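Local coordinates for protein dephospho-CoA kinase (PDB 4TTR) that probably phosphorylates the 3'-hydroxyl of dephospho-coenzyme A with ATP, completing coenzyme A biosynthesis, at residues A[31-36]-A[123-128]. Numbering follows the deposited sequence. Where two conformers were deposited one is given.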
loop_
_atom_site.group_PDB
_atom_site.type_symbol
_atom_site.label_atom_id
_atom_site.label_comp_id
_atom_site.label_asym_id
_atom_site.label_seq_id
_atom_site.Cartn_x
_atom_site.Cartn_y
_atom_site.Cartn_z
ATOM N N THR A 31 -9.089 5.040 0.375
ATOM C CA THR A 31 -10.248 5.745 -0.157
ATOM C C THR A 31 -10.048 5.996 -1.649
ATOM O O THR A 31 -10.980 5.870 -2.444
ATOM C CB THR A 31 -10.475 7.080 0.564
ATOM O OG1 THR A 31 -10.641 6.840 1.967
ATOM C CG2 THR A 31 -11.710 7.788 0.018
ATOM N N VAL A 32 -8.822 6.352 -2.016
ATOM C CA VAL A 32 -8.459 6.535 -3.415
ATOM C C VAL A 32 -8.670 5.233 -4.174
ATOM O O VAL A 32 -9.200 5.238 -5.281
ATOM C CB VAL A 32 -6.996 7.014 -3.557
ATOM C CG1 VAL A 32 -6.509 6.901 -4.997
ATOM C CG2 VAL A 32 -6.870 8.446 -3.078
ATOM N N ALA A 33 -8.262 4.119 -3.574
ATOM C CA ALA A 33 -8.444 2.812 -4.198
ATOM C C ALA A 33 -9.924 2.523 -4.430
ATOM O O ALA A 33 -10.303 2.009 -5.482
ATOM C CB ALA A 33 -7.823 1.722 -3.343
ATOM N N GLU A 34 -10.757 2.866 -3.453
ATOM C CA GLU A 34 -12.194 2.638 -3.561
ATOM C C GLU A 34 -12.794 3.460 -4.702
ATOM O O GLU A 34 -13.649 2.973 -5.441
ATOM C CB GLU A 34 -12.889 2.971 -2.234
ATOM C CG GLU A 34 -14.406 2.782 -2.240
ATOM C CD GLU A 34 -14.836 1.350 -2.535
ATOM O OE1 GLU A 34 -16.015 1.148 -2.899
ATOM O OE2 GLU A 34 -14.005 0.426 -2.396
ATOM N N PHE A 35 -12.344 4.703 -4.850
ATOM C CA PHE A 35 -12.845 5.556 -5.922
ATOM C C PHE A 35 -12.468 4.974 -7.285
ATOM O O PHE A 35 -13.282 4.974 -8.205
ATOM C CB PHE A 35 -12.316 6.991 -5.778
ATOM C CG PHE A 35 -13.061 7.823 -4.757
ATOM C CD1 PHE A 35 -14.445 7.793 -4.686
ATOM C CD2 PHE A 35 -12.372 8.632 -3.866
ATOM C CE1 PHE A 35 -15.126 8.552 -3.753
ATOM C CE2 PHE A 35 -13.050 9.394 -2.926
ATOM C CZ PHE A 35 -14.427 9.353 -2.871
ATOM N N PHE A 36 -11.245 4.465 -7.415
ATOM C CA PHE A 36 -10.840 3.785 -8.645
ATOM C C PHE A 36 -11.692 2.541 -8.863
ATOM O O PHE A 36 -12.106 2.242 -9.988
ATOM C CB PHE A 36 -9.357 3.408 -8.605
ATOM C CG PHE A 36 -8.445 4.521 -9.025
ATOM C CD1 PHE A 36 -8.356 4.889 -10.357
ATOM C CD2 PHE A 36 -7.691 5.213 -8.091
ATOM C CE1 PHE A 36 -7.528 5.924 -10.750
ATOM C CE2 PHE A 36 -6.859 6.246 -8.481
ATOM C CZ PHE A 36 -6.777 6.601 -9.811
ATOM N N LEU A 123 -5.035 -1.346 -11.126
ATOM C CA LEU A 123 -4.425 -0.640 -10.011
ATOM C C LEU A 123 -3.902 -1.648 -8.993
ATOM O O LEU A 123 -4.639 -2.520 -8.547
ATOM C CB LEU A 123 -5.439 0.299 -9.365
ATOM C CG LEU A 123 -4.880 1.392 -8.461
ATOM C CD1 LEU A 123 -4.205 2.478 -9.284
ATOM C CD2 LEU A 123 -5.997 1.971 -7.622
ATOM N N ILE A 124 -2.623 -1.532 -8.650
ATOM C CA ILE A 124 -1.996 -2.408 -7.667
ATOM C C ILE A 124 -1.567 -1.595 -6.446
ATOM O O ILE A 124 -0.626 -0.806 -6.514
ATOM C CB ILE A 124 -0.764 -3.136 -8.251
ATOM C CG1 ILE A 124 -1.109 -3.797 -9.590
ATOM C CG2 ILE A 124 -0.248 -4.170 -7.261
ATOM C CD1 ILE A 124 0.078 -4.422 -10.301
ATOM N N GLU A 125 -2.273 -1.779 -5.336
ATOM C CA GLU A 125 -1.917 -1.114 -4.088
ATOM C C GLU A 125 -0.705 -1.793 -3.464
ATOM O O GLU A 125 -0.748 -2.982 -3.148
ATOM C CB GLU A 125 -3.091 -1.124 -3.111
ATOM C CG GLU A 125 -2.862 -0.268 -1.875
ATOM C CD GLU A 125 -3.992 -0.373 -0.869
ATOM O OE1 GLU A 125 -3.718 -0.728 0.297
ATOM O OE2 GLU A 125 -5.151 -0.089 -1.238
ATOM N N ILE A 126 0.365 -1.022 -3.288
ATOM C CA ILE A 126 1.652 -1.541 -2.841
ATOM C C ILE A 126 2.207 -0.651 -1.722
ATOM O O ILE A 126 1.695 0.447 -1.501
ATOM C CB ILE A 126 2.642 -1.622 -4.026
ATOM C CG1 ILE A 126 2.841 -0.241 -4.654
ATOM C CG2 ILE A 126 2.123 -2.611 -5.055
ATOM C CD1 ILE A 126 3.717 -0.233 -5.894
ATOM N N PRO A 127 3.240 -1.123 -0.997
ATOM C CA PRO A 127 3.750 -0.298 0.107
ATOM C C PRO A 127 4.520 0.940 -0.353
ATOM O O PRO A 127 5.021 0.978 -1.476
ATOM C CB PRO A 127 4.677 -1.256 0.868
ATOM C CG PRO A 127 5.083 -2.265 -0.133
ATOM C CD PRO A 127 3.900 -2.441 -1.042
ATOM N N LEU A 128 4.609 1.934 0.528
ATOM C CA LEU A 128 5.271 3.202 0.228
ATOM C C LEU A 128 6.699 3.009 -0.285
ATOM O O LEU A 128 7.084 3.580 -1.310
ATOM C CB LEU A 128 5.280 4.083 1.481
ATOM C CG LEU A 128 6.048 5.407 1.419
ATOM C CD1 LEU A 128 5.427 6.353 0.401
ATOM C CD2 LEU A 128 6.088 6.045 2.800
#
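Leu123, on strand 122-125, sends its CD2 methyl between Phe36 and Ala33 of the helix that follows the P-loop. Leu123 CD2 comes 3.7 Å from Phe36 CD2 and also touches Phe36 CB, meeting the ring obliquely, with the two side chains crossing at about a right angle. Leu123 CD2 lies 4.3 Å from Ala33 CA as well. Leu123 reaches this place because its CG stands anti to the backbone N (chi1 -163°). On the helix itself, Val32 CG1, one turn before Phe36, packs against the edge of the phenyl ring in its plane. The backbone of Ile124 pairs with Val19 and Leu21, as that of Leu123 pairs with Asn42 and Ile44, which sets the strand between 18-23 and 42-45. Glu125 returns to the helix side two residues on; its extended chain carries Glu125 OE2 to 3.9 Å from Ala33 CB, a van der Waals contact of a carboxylate oxygen with a methyl. Here the backbones come nearest, Ala33 CA and Glu125 CA being 7.6 Å apart, consistent with the small alanine side chain. Helix and strand are nearly antiparallel (159°), as expected where a helix covers a parallel sheet in a P-loop kinase fold; helix 192-213 packs on Val32 and Phe36 as well. Thr31, next to the P-loop, touches the bound 1,3-butanediol and is predicted to help bind ATP; the Glu125 side chain lies about 6 Å from the same ligand. No hydrogen bond joins the two segments: a mainly apolar contact thus buries one carboxylate oxygen, Glu125 OE2, without a partner in the model, near the predicted nucleotide site.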